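Local atomic coordinates of type VI immunity protein Atu4351 (Agrobacterium fabrum, PDB entry 6ITW), a protein that probably protects its bacterium from the toxic effector of its own type VI secretion system, acting as the immunity (antitoxin) half of an effector-immunity pair. Residues A[13-18]-A[51-56]; A[60-65]-A[85-90]; A[112-117]-A[206-211]; A[152-157]-A[183-188]. One frame throughout, in Å; residues are numbered along the deposited sequence.

From the N terminus, interaction 1 comes first: it closes the loop that carries helices 26-31 and 38-47 by bringing the end of helix 9-15 onto strand 49-52, an outermost strand of the mixed sheet. Interaction 2 follows in series and folds the turn after strand 57-59 against strand 84-90, enclosing helix 66-73; it touches interaction 1 where Tyr56 meets Ser90. Interaction 3 spans the longest separation, pairing strands 113-116 and 207-209 near the far end of the same sheet. Interaction 4 lies within that excursion and ties helix 155-162 to the turn before strand 188-192, while Phe155 packs on residues 53-56 of interaction 1.

Interaction 1: residues A[13-18]-A[51-56]; sequences KRFGLP and IWKQGY
The indole of Trp52 carries Phe15 on one face: CB of Phe15 stands 3.3 Å from the centroid of the five-membered ring, only 7° off the ring normal, a CH-pi contact. Leu17 C lies at the indole edge, close to its plane, and the Pro18 ring lies alongside Trp52. This clasp joins the C-terminal end of helix 9-15 to strand 49-52 of the GAD-like domain, an outermost strand of the mixed sheet. With CG of Phe15 beside its backbone N (chi1 -54°), the phenyl ring leans obliquely beside the six-membered half of the indole, the planes inclined at 44°, and CD2 of Phe15 reaches 3.5 Å from Trp52 CZ3. One face of the phenyl ring is lined by Arg14 CB. Lys53, its chain bent repeatedly, lays CG and CD obliquely against Phe15 CD1. Just past the helix, Gly16 takes up positive phi and turns its carbonyl toward the indole. Trp52 NE1 donates to Gly16 O at 3.0 Å; the bond is bent, with the oxygen tilted from the indole plane, and NE1 in turn stands above the carbonyl plane of Gly16. Beyond the two segments, Phe59 meets Trp52 edge-to-face, and Val136 and Phe43 bring helices 128-137 and 38-47 against the indole. The backbones are also linked by a water that donates to Phe15 O and accepts from Lys53 N, and by a CA-H...O contact in which Pro18 CA approaches Ile51 O at 3.5 Å.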
# COMPACT_ATOMS: atom_id res chain seq x y z
N LYS A 13 -10.42 16.03 7.94
CA LYS A 13 -11.75 16.51 7.60
C LYS A 13 -12.55 15.43 6.87
O LYS A 13 -13.67 15.09 7.27
CB LYS A 13 -11.64 17.77 6.75
CG LYS A 13 -12.96 18.46 6.45
CD LYS A 13 -12.72 19.67 5.56
CE LYS A 13 -13.98 20.48 5.37
NZ LYS A 13 -15.01 19.71 4.63
N ARG A 14 -11.96 14.82 5.84
CA ARG A 14 -12.70 13.86 5.03
C ARG A 14 -12.83 12.49 5.70
O ARG A 14 -13.84 11.81 5.47
CB ARG A 14 -12.04 13.73 3.66
CG ARG A 14 -11.97 15.09 2.95
CD ARG A 14 -11.03 15.10 1.77
NE ARG A 14 -11.21 13.93 0.93
CZ ARG A 14 -10.37 13.59 -0.05
NH1 ARG A 14 -9.31 14.35 -0.29
NH2 ARG A 14 -10.60 12.50 -0.78
N PHE A 15 -11.87 12.06 6.52
CA PHE A 15 -11.91 10.68 6.99
C PHE A 15 -12.14 10.52 8.49
O PHE A 15 -12.39 9.40 8.96
CB PHE A 15 -10.62 9.95 6.56
CG PHE A 15 -10.34 10.04 5.06
CD1 PHE A 15 -11.36 9.80 4.12
CD2 PHE A 15 -9.07 10.36 4.59
CE1 PHE A 15 -11.11 9.87 2.74
CE2 PHE A 15 -8.80 10.43 3.20
CZ PHE A 15 -9.83 10.20 2.27
N GLY A 16 -12.10 11.62 9.25
CA GLY A 16 -12.22 11.51 10.69
C GLY A 16 -10.96 10.94 11.33
O GLY A 16 -9.88 10.88 10.73
N LEU A 17 -11.12 10.49 12.57
CA LEU A 17 -10.01 9.92 13.31
C LEU A 17 -9.76 8.49 12.84
O LEU A 17 -10.71 7.71 12.72
CB LEU A 17 -10.28 9.91 14.80
CG LEU A 17 -10.47 11.25 15.49
CD1 LEU A 17 -11.09 11.05 16.88
CD2 LEU A 17 -9.14 11.95 15.58
N PRO A 18 -8.51 8.09 12.62
CA PRO A 18 -8.24 6.67 12.40
C PRO A 18 -8.79 5.82 13.54
O PRO A 18 -8.42 6.02 14.70
CB PRO A 18 -6.72 6.62 12.30
CG PRO A 18 -6.34 8.01 11.83
CD PRO A 18 -7.31 8.93 12.45
N ILE A 51 -7.71 2.72 11.28
CA ILE A 51 -8.52 2.34 10.13
C ILE A 51 -9.38 3.51 9.70
O ILE A 51 -9.88 4.27 10.54
CB ILE A 51 -9.39 1.11 10.47
CG1 ILE A 51 -8.51 -0.12 10.69
CG2 ILE A 51 -10.38 0.83 9.34
CD1 ILE A 51 -9.29 -1.38 11.10
N TRP A 52 -9.53 3.68 8.38
CA TRP A 52 -10.41 4.67 7.77
C TRP A 52 -11.45 3.96 6.90
O TRP A 52 -11.23 2.84 6.42
CB TRP A 52 -9.61 5.66 6.91
CG TRP A 52 -9.10 6.87 7.67
CD1 TRP A 52 -9.54 7.33 8.88
CD2 TRP A 52 -8.05 7.76 7.25
NE1 TRP A 52 -8.83 8.46 9.24
CE2 TRP A 52 -7.91 8.74 8.26
CE3 TRP A 52 -7.22 7.83 6.13
CZ2 TRP A 52 -6.97 9.78 8.18
CZ3 TRP A 52 -6.29 8.85 6.05
CH2 TRP A 52 -6.17 9.81 7.07
N LYS A 53 -12.60 4.62 6.70
CA LYS A 53 -13.65 4.17 5.76
C LYS A 53 -14.00 2.70 5.96
O LYS A 53 -14.21 1.94 5.00
CB LYS A 53 -13.21 4.42 4.32
CG LYS A 53 -12.85 5.88 4.01
CD LYS A 53 -14.10 6.67 3.68
CE LYS A 53 -14.67 6.30 2.30
NZ LYS A 53 -16.17 6.27 2.32
N GLN A 54 -14.02 2.27 7.21
CA GLN A 54 -14.48 0.92 7.57
C GLN A 54 -13.57 -0.17 7.00
O GLN A 54 -14.01 -1.30 6.76
CB GLN A 54 -15.93 0.72 7.14
CG GLN A 54 -16.92 1.74 7.75
CD GLN A 54 -18.35 1.41 7.39
OE1 GLN A 54 -18.89 0.37 7.81
NE2 GLN A 54 -18.98 2.27 6.59
N GLY A 55 -12.29 0.13 6.82
CA GLY A 55 -11.32 -0.86 6.35
C GLY A 55 -10.86 -0.63 4.93
O GLY A 55 -10.02 -1.40 4.44
N TYR A 56 -11.36 0.41 4.26
CA TYR A 56 -10.93 0.70 2.89
C TYR A 56 -9.45 1.06 2.83
O TYR A 56 -8.80 0.86 1.79
CB TYR A 56 -11.80 1.83 2.34
CG TYR A 56 -11.77 2.01 0.85
CD1 TYR A 56 -12.67 1.32 0.03
CD2 TYR A 56 -10.86 2.88 0.25
CE1 TYR A 56 -12.66 1.49 -1.35
CE2 TYR A 56 -10.84 3.07 -1.12
CZ TYR A 56 -11.74 2.37 -1.92
OH TYR A 56 -11.72 2.55 -3.27
O HOH W 1 -13.14 6.99 7.53

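Interaction 2: residues A[60-65]-A[85-90]; sequences CNPEKY and HALGFS
Phe89 reaches from its strand to Cys60 and Tyr65. Its CB leads to a CG placed between the backbone N and the carbonyl carbon (chi1 39°), which turns the ring toward residues 60-65. Along one side of the ring, CD2 passes 4.0 Å from Cys60 SG, and CE2 then lies 3.7 Å from Cys60 CB. At the far end Phe89 CZ is 3.8 Å from Tyr65 OH, which sits at the ring edge, in its plane. The pair is edge-to-face, Phe89 offering its edge to the face of Tyr65, with centroids 5.3 Å apart; Met197 of helix 193-200 touches both side chains. In the GAD-like domain this contact seats the turn between strand 57-59 and helix 66-73 against strand 84-90. Leu87 and Gly88 form a classic beta bulge opposite Leu96 of the next strand, while on this side Leu87 O accepts a nearly straight bond (171°) from Cys60 N at 2.9 Å. Cys60 SG rests beside the Leu87-Gly88 peptide and makes an oblique sulfur-aromatic contact with Phe89. Farther along, the Pro62 ring packs over Ala86 O and touches Leu87 CD2 through its CG, and Tyr65 CB meets the methyl of Ala86. A water donates to Pro62 O at 2.6 Å and accepts from Ala86 N, joining the two backbones. Asn61 forms an Asx turn, its OD1 accepting from Glu63 N at 2.9 Å, and its ND2 is tied to Asp28.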
# COMPACT_ATOMS: atom_id res chain seq x y z
N CYS A 60 -0.16 1.20 8.89
CA CYS A 60 0.61 0.11 9.47
C CYS A 60 1.97 0.63 9.92
O CYS A 60 2.47 1.64 9.42
CB CYS A 60 0.80 -1.06 8.47
SG CYS A 60 1.80 -0.66 6.98
N ASN A 61 2.56 -0.09 10.87
CA ASN A 61 3.92 0.20 11.30
C ASN A 61 4.91 -0.32 10.28
O ASN A 61 5.00 -1.53 10.08
CB ASN A 61 4.16 -0.43 12.68
CG ASN A 61 5.46 0.02 13.31
OD1 ASN A 61 6.49 0.16 12.63
ND2 ASN A 61 5.43 0.25 14.63
N PRO A 62 5.69 0.56 9.61
CA PRO A 62 6.64 0.08 8.58
C PRO A 62 7.58 -0.98 9.08
O PRO A 62 7.99 -1.87 8.32
CB PRO A 62 7.42 1.34 8.18
CG PRO A 62 6.71 2.49 8.81
CD PRO A 62 5.88 1.98 9.92
N GLU A 63 7.96 -0.89 10.36
CA GLU A 63 8.85 -1.89 10.93
C GLU A 63 8.22 -3.28 10.88
O GLU A 63 8.92 -4.27 10.60
CB GLU A 63 9.22 -1.49 12.36
CG GLU A 63 10.38 -2.28 12.94
CD GLU A 63 11.72 -2.03 12.23
OE1 GLU A 63 11.82 -1.08 11.40
OE2 GLU A 63 12.67 -2.78 12.51
N LYS A 64 6.91 -3.38 11.10
CA LYS A 64 6.24 -4.69 11.17
C LYS A 64 6.06 -5.34 9.80
O LYS A 64 5.96 -6.57 9.73
CB LYS A 64 4.89 -4.55 11.89
CG LYS A 64 5.08 -4.30 13.41
CD LYS A 64 3.82 -3.83 14.14
CE LYS A 64 2.73 -4.89 14.18
NZ LYS A 64 1.71 -4.61 15.25
N TYR A 65 6.07 -4.55 8.73
CA TYR A 65 5.83 -5.06 7.38
C TYR A 65 7.05 -4.95 6.46
O TYR A 65 6.90 -5.10 5.24
CB TYR A 65 4.63 -4.34 6.75
CG TYR A 65 3.33 -4.68 7.45
CD1 TYR A 65 2.96 -4.06 8.65
CD2 TYR A 65 2.48 -5.67 6.95
CE1 TYR A 65 1.78 -4.37 9.31
CE2 TYR A 65 1.29 -6.00 7.60
CZ TYR A 65 0.95 -5.35 8.78
OH TYR A 65 -0.22 -5.64 9.44
N HIS A 85 9.45 2.08 2.54
CA HIS A 85 8.82 1.87 3.84
C HIS A 85 7.32 1.79 3.67
O HIS A 85 6.70 2.72 3.14
CB HIS A 85 9.22 3.00 4.79
CG HIS A 85 10.69 3.28 4.76
ND1 HIS A 85 11.62 2.39 5.25
CD2 HIS A 85 11.38 4.32 4.24
CE1 HIS A 85 12.83 2.89 5.06
NE2 HIS A 85 12.72 4.05 4.45
N ALA A 86 6.74 0.69 4.13
CA ALA A 86 5.30 0.46 4.03
C ALA A 86 4.57 1.30 5.08
O ALA A 86 4.81 1.14 6.28
CB ALA A 86 4.98 -1.02 4.21
N LEU A 87 3.66 2.17 4.63
CA LEU A 87 2.95 3.07 5.54
C LEU A 87 1.51 2.66 5.82
O LEU A 87 0.98 3.00 6.88
CB LEU A 87 2.95 4.50 4.99
CG LEU A 87 4.33 5.05 4.59
CD1 LEU A 87 4.19 6.45 4.03
CD2 LEU A 87 5.30 5.01 5.77
N GLY A 88 0.87 1.96 4.88
CA GLY A 88 -0.51 1.53 5.04
C GLY A 88 -0.92 0.72 3.83
O GLY A 88 -0.16 0.59 2.86
N PHE A 89 -2.13 0.17 3.88
CA PHE A 89 -2.61 -0.56 2.71
C PHE A 89 -4.13 -0.55 2.60
O PHE A 89 -4.85 -0.51 3.60
CB PHE A 89 -2.10 -2.02 2.70
CG PHE A 89 -2.07 -2.68 4.06
CD1 PHE A 89 -3.18 -3.38 4.54
CD2 PHE A 89 -0.91 -2.65 4.84
CE1 PHE A 89 -3.14 -4.03 5.76
CE2 PHE A 89 -0.86 -3.30 6.07
CZ PHE A 89 -1.98 -3.99 6.53
N SER A 90 -4.60 -0.60 1.36
CA SER A 90 -6.01 -0.80 1.06
C SER A 90 -6.54 -2.08 1.69
O SER A 90 -5.78 -2.88 2.26
CB SER A 90 -6.23 -0.88 -0.45
OG SER A 90 -5.91 -2.18 -0.93
O HOH W 2 8.37 -1.24 5.79

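Interaction 3: residues A[112-117]-A[206-211]; sequences HRVTCR and FTLYDT
Three backbone hydrogen bonds join residues 112-114 to residues 207-209: Thr207 N gives to His112 O at 3.0 Å, Val114 N to Thr207 O at 2.9 Å, and Tyr209 N to Val114 O at 2.9 Å. They pair strands 113-116 and 207-209 in parallel, the one parallel neighbour relation in an otherwise antiparallel eight-stranded sheet. Residues 206-211 thereby bring a strand from later in the chain alongside 113-116, whose other neighbour is 103-108. The three carbonyls are approached differently: the donor to Thr207 O stands above the carbonyl plane, the donor to His112 O is moderately tilted, and Tyr209 N arrives almost in line with the C=O of Val114, at 172°. The same oxygens also receive CA-H...O contacts, from Phe206 CA, Arg113 CA and Leu208 CA. Neighbouring strands use other backbone groups: Thr115 bonds to Glu106 and Leu208 to residues of strand 218-221. At the start of the pairing, the His112 and Phe206 rings form an offset stack with centroids 4.3 Å apart and planes at 25°; ND1 of His112 lies over the phenyl face and is satisfied by Pro205 O. Val114 and Leu208 point to one face of the sheet, and Val114 CG2 also packs on Phe206 CB. Arg113 and Tyr209 point to the other, the extended Arg113 chain laying CG and CD against Tyr209 CE1. The methyls of Thr115 and Thr211 touch. At the far end one water joins the side chains of Arg117 and Thr211, accepting from Arg117 NE at 3.1 Å and lying 3.1 Å from Thr211 OG1.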
# COMPACT_ATOMS: atom_id res chain seq x y z
N HIS A 112 0.29 -8.19 -8.37
CA HIS A 112 1.74 -8.27 -8.57
C HIS A 112 2.26 -7.14 -9.44
O HIS A 112 2.98 -7.37 -10.41
CB HIS A 112 2.15 -9.63 -9.13
CG HIS A 112 2.26 -10.69 -8.08
ND1 HIS A 112 3.47 -11.28 -7.74
CD2 HIS A 112 1.33 -11.25 -7.27
CE1 HIS A 112 3.27 -12.16 -6.78
NE2 HIS A 112 1.98 -12.16 -6.47
N ARG A 113 1.91 -5.91 -9.07
CA ARG A 113 2.32 -4.72 -9.79
C ARG A 113 2.92 -3.69 -8.83
O ARG A 113 2.60 -3.67 -7.64
CB ARG A 113 1.13 -4.12 -10.58
CG ARG A 113 0.49 -5.13 -11.52
CD ARG A 113 -0.71 -4.58 -12.28
NE ARG A 113 -1.39 -5.71 -12.93
CZ ARG A 113 -2.58 -5.69 -13.52
NH1 ARG A 113 -3.31 -4.58 -13.60
NH2 ARG A 113 -3.03 -6.82 -14.05
N VAL A 114 3.82 -2.87 -9.35
CA VAL A 114 4.40 -1.76 -8.60
C VAL A 114 4.28 -0.51 -9.46
O VAL A 114 4.43 -0.57 -10.68
CB VAL A 114 5.88 -2.02 -8.23
CG1 VAL A 114 6.46 -0.82 -7.46
CG2 VAL A 114 6.04 -3.29 -7.41
N THR A 115 4.00 0.62 -8.82
CA THR A 115 3.85 1.88 -9.53
C THR A 115 4.57 3.02 -8.81
O THR A 115 4.46 3.16 -7.59
CB THR A 115 2.37 2.26 -9.71
OG1 THR A 115 1.68 2.12 -8.45
CG2 THR A 115 1.71 1.36 -10.74
N CYS A 116 5.30 3.82 -9.57
CA CYS A 116 6.04 4.95 -9.02
C CYS A 116 6.03 6.14 -9.98
O CYS A 116 6.50 6.03 -11.11
CB CYS A 116 7.48 4.55 -8.70
SG CYS A 116 8.24 5.50 -7.37
N ARG A 117 5.48 7.26 -9.52
CA ARG A 117 5.40 8.46 -10.34
C ARG A 117 6.73 9.21 -10.40
O ARG A 117 7.06 9.83 -11.40
CB ARG A 117 4.30 9.39 -9.83
CG ARG A 117 2.91 8.77 -9.84
CD ARG A 117 1.90 9.72 -10.47
NE ARG A 117 0.61 9.06 -10.70
CZ ARG A 117 -0.55 9.70 -10.73
NH1 ARG A 117 -0.60 11.01 -10.54
NH2 ARG A 117 -1.67 9.03 -10.95
N PHE A 206 7.01 -9.25 -9.73
CA PHE A 206 6.21 -8.03 -9.81
C PHE A 206 6.62 -7.23 -11.03
O PHE A 206 7.80 -7.11 -11.34
CB PHE A 206 6.40 -7.16 -8.57
CG PHE A 206 5.70 -7.67 -7.37
CD1 PHE A 206 6.19 -8.79 -6.70
CD2 PHE A 206 4.55 -7.04 -6.90
CE1 PHE A 206 5.53 -9.27 -5.58
CE2 PHE A 206 3.90 -7.52 -5.79
CZ PHE A 206 4.38 -8.63 -5.13
N THR A 207 5.64 -6.63 -11.70
CA THR A 207 5.90 -5.79 -12.85
C THR A 207 5.73 -4.32 -12.49
O THR A 207 4.69 -3.93 -11.95
CB THR A 207 4.99 -6.16 -14.02
OG1 THR A 207 5.35 -7.46 -14.49
CG2 THR A 207 5.17 -5.15 -15.16
N LEU A 208 6.76 -3.53 -12.80
CA LEU A 208 6.73 -2.09 -12.59
C LEU A 208 6.05 -1.41 -13.76
O LEU A 208 6.36 -1.70 -14.92
CB LEU A 208 8.15 -1.55 -12.43
CG LEU A 208 8.38 -0.04 -12.46
CD1 LEU A 208 7.81 0.61 -11.21
CD2 LEU A 208 9.88 0.23 -12.56
N TYR A 209 5.11 -0.52 -13.46
CA TYR A 209 4.37 0.20 -14.49
C TYR A 209 4.61 1.69 -14.38
O TYR A 209 4.81 2.24 -13.29
CB TYR A 209 2.87 -0.06 -14.39
CG TYR A 209 2.44 -1.39 -14.92
CD1 TYR A 209 2.60 -2.55 -14.16
CD2 TYR A 209 1.86 -1.50 -16.17
CE1 TYR A 209 2.19 -3.78 -14.65
CE2 TYR A 209 1.45 -2.73 -16.67
CZ TYR A 209 1.62 -3.86 -15.91
OH TYR A 209 1.22 -5.08 -16.41
N ASP A 210 4.54 2.35 -15.53
CA ASP A 210 4.72 3.79 -15.64
C ASP A 210 3.33 4.41 -15.76
O ASP A 210 2.73 4.38 -16.84
CB ASP A 210 5.62 4.11 -16.83
CG ASP A 210 5.91 5.59 -17.00
OD1 ASP A 210 5.08 6.42 -16.56
OD2 ASP A 210 6.96 5.92 -17.59
N THR A 211 2.82 4.98 -14.67
CA THR A 211 1.53 5.67 -14.69
C THR A 211 1.67 7.16 -14.99
O THR A 211 0.73 7.92 -14.74
CB THR A 211 0.79 5.46 -13.36
OG1 THR A 211 1.62 5.85 -12.26
CG2 THR A 211 0.42 4.00 -13.20
O HOH W 3 -0.08 6.23 -9.72

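Interaction 4: residues A[152-157]-A[183-188]; sequences KLMFNR and LTVENM
The guanidinium of Arg157, which lies flat against Val185, is gripped at its NH2 by two acceptors: Leu153 O, at 2.9 Å and nearly straight (169°), and Asp148, through a salt bridge. The contact fastens the first turn of helix 155-162 to the 3-10 turn 185-187, just before strand 188-192 of the small two-stranded sheet in the Tdi1 C-terminal region. Leu153 O lies in the guanidinium plane, although NH2 stands well above the plane of that carbonyl. These bonds probably fix the rotation of the group, so that one flat face is presented to Val185, whose CG1 stands 3.3 Å above it, nearer the rim than the centre. A water accepts from both Arg157 NH1 and Val185 N, the latter at 2.9 Å, and so supplies the polar bridge between the segments. Next to the arginine, Met154, a selenomethionine here, fills the apolar part. Its CG lies beside its backbone N (chi1 -65°), which directs the chain toward residues 183-188, and CG then passes 3.9 Å from Val185 CG1. Farther out, SE of Met154 rests on the Thr184-Val185 peptide, 3.9 Å from Thr184 C. Leu158, the next residue of the helix after Arg157, also touches Val185 and Met188. Met188, likewise a selenomethionine, crosses Met154 at about a right angle, its CG 4.0 Å from Met154 SE and its CE 4.1 Å from Met154 CE.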
# COMPACT_ATOMS: atom_id res chain seq x y z
N LYS A 152 -16.63 -5.38 -11.70
CA LYS A 152 -17.45 -4.74 -10.68
C LYS A 152 -16.70 -4.70 -9.35
O LYS A 152 -16.17 -5.71 -8.89
CB LYS A 152 -18.78 -5.48 -10.58
CG LYS A 152 -19.50 -5.39 -9.25
CD LYS A 152 -19.97 -3.97 -8.90
CE LYS A 152 -20.74 -3.98 -7.58
NZ LYS A 152 -21.77 -5.07 -7.59
N LEU A 153 -16.66 -3.51 -8.73
CA LEU A 153 -15.91 -3.32 -7.50
C LEU A 153 -16.39 -4.26 -6.39
O LEU A 153 -17.57 -4.62 -6.32
CB LEU A 153 -16.01 -1.87 -7.07
CG LEU A 153 -15.43 -0.93 -8.14
CD1 LEU A 153 -15.45 0.51 -7.70
CD2 LEU A 153 -14.01 -1.33 -8.47
N MSE A 154 -15.46 -4.68 -5.53
CA MSE A 154 -15.78 -5.69 -4.52
C MSE A 154 -15.90 -5.20 -3.06
O MSE A 154 -16.48 -5.91 -2.23
CB MSE A 154 -14.75 -6.84 -4.54
CG MSE A 154 -14.74 -7.65 -5.80
SE MSE A 154 -13.67 -9.28 -5.57
CE MSE A 154 -11.90 -8.49 -5.73
N PHE A 155 -15.37 -4.01 -2.74
CA PHE A 155 -15.25 -3.64 -1.32
C PHE A 155 -16.61 -3.66 -0.60
O PHE A 155 -16.75 -4.30 0.45
CB PHE A 155 -14.59 -2.28 -1.12
CG PHE A 155 -14.49 -1.90 0.35
CD1 PHE A 155 -13.54 -2.50 1.17
CD2 PHE A 155 -15.37 -0.98 0.91
CE1 PHE A 155 -13.45 -2.18 2.53
CE2 PHE A 155 -15.28 -0.65 2.27
CZ PHE A 155 -14.32 -1.25 3.07
N ASN A 156 -17.61 -2.94 -1.13
CA ASN A 156 -18.88 -2.81 -0.42
C ASN A 156 -19.53 -4.16 -0.14
O ASN A 156 -19.97 -4.43 0.98
CB ASN A 156 -19.83 -1.91 -1.20
CG ASN A 156 -19.40 -0.47 -1.18
OD1 ASN A 156 -18.57 -0.07 -0.36
ND2 ASN A 156 -19.94 0.32 -2.09
N ARG A 157 -19.56 -5.04 -1.14
CA ARG A 157 -20.12 -6.37 -0.91
C ARG A 157 -19.29 -7.14 0.12
O ARG A 157 -19.84 -7.88 0.95
CB ARG A 157 -20.22 -7.14 -2.22
CG ARG A 157 -21.26 -6.58 -3.20
CD ARG A 157 -21.26 -7.37 -4.51
NE ARG A 157 -20.17 -6.94 -5.38
CZ ARG A 157 -19.58 -7.71 -6.28
NH1 ARG A 157 -19.96 -8.97 -6.45
NH2 ARG A 157 -18.58 -7.23 -7.01
N LEU A 183 -11.49 -14.42 -9.22
CA LEU A 183 -11.55 -13.07 -8.66
C LEU A 183 -13.02 -12.69 -8.57
O LEU A 183 -13.57 -11.99 -9.42
CB LEU A 183 -10.76 -12.12 -9.54
CG LEU A 183 -10.02 -10.96 -8.88
CD1 LEU A 183 -8.93 -11.51 -7.98
CD2 LEU A 183 -9.46 -10.05 -9.97
N THR A 184 -13.69 -13.23 -7.55
CA THR A 184 -15.08 -12.92 -7.22
C THR A 184 -15.22 -12.84 -5.71
O THR A 184 -14.42 -13.41 -4.96
CB THR A 184 -16.08 -13.97 -7.78
OG1 THR A 184 -15.74 -15.26 -7.27
CG2 THR A 184 -16.06 -14.00 -9.29
N VAL A 185 -16.27 -12.14 -5.26
CA VAL A 185 -16.51 -11.96 -3.82
C VAL A 185 -16.62 -13.30 -3.11
O VAL A 185 -16.17 -13.43 -1.96
CB VAL A 185 -17.75 -11.08 -3.56
CG1 VAL A 185 -17.60 -9.73 -4.25
CG2 VAL A 185 -19.02 -11.78 -4.01
N GLU A 186 -17.17 -14.31 -3.77
CA GLU A 186 -17.35 -15.61 -3.12
C GLU A 186 -16.02 -16.25 -2.74
O GLU A 186 -15.96 -17.01 -1.78
CB GLU A 186 -18.14 -16.56 -4.03
CG GLU A 186 -19.60 -16.16 -4.29
CD GLU A 186 -19.76 -15.03 -5.33
OE1 GLU A 186 -18.76 -14.64 -5.99
OE2 GLU A 186 -20.91 -14.53 -5.48
N ASN A 187 -14.95 -15.95 -3.48
CA ASN A 187 -13.64 -16.55 -3.23
C ASN A 187 -12.78 -15.70 -2.29
O ASN A 187 -11.63 -16.06 -2.02
CB ASN A 187 -12.93 -16.80 -4.57
CG ASN A 187 -11.62 -17.58 -4.43
OD1 ASN A 187 -11.51 -18.52 -3.64
ND2 ASN A 187 -10.62 -17.16 -5.21
N MSE A 188 -13.30 -14.58 -1.80
CA MSE A 188 -12.54 -13.71 -0.91
C MSE A 188 -12.79 -14.03 0.59
O MSE A 188 -13.92 -14.37 0.97
CB MSE A 188 -12.90 -12.26 -1.21
CG MSE A 188 -12.75 -11.85 -2.68
SE MSE A 188 -10.91 -12.01 -3.36
CE MSE A 188 -10.13 -10.40 -2.56
O HOH W 4 -17.70 -11.09 -7.60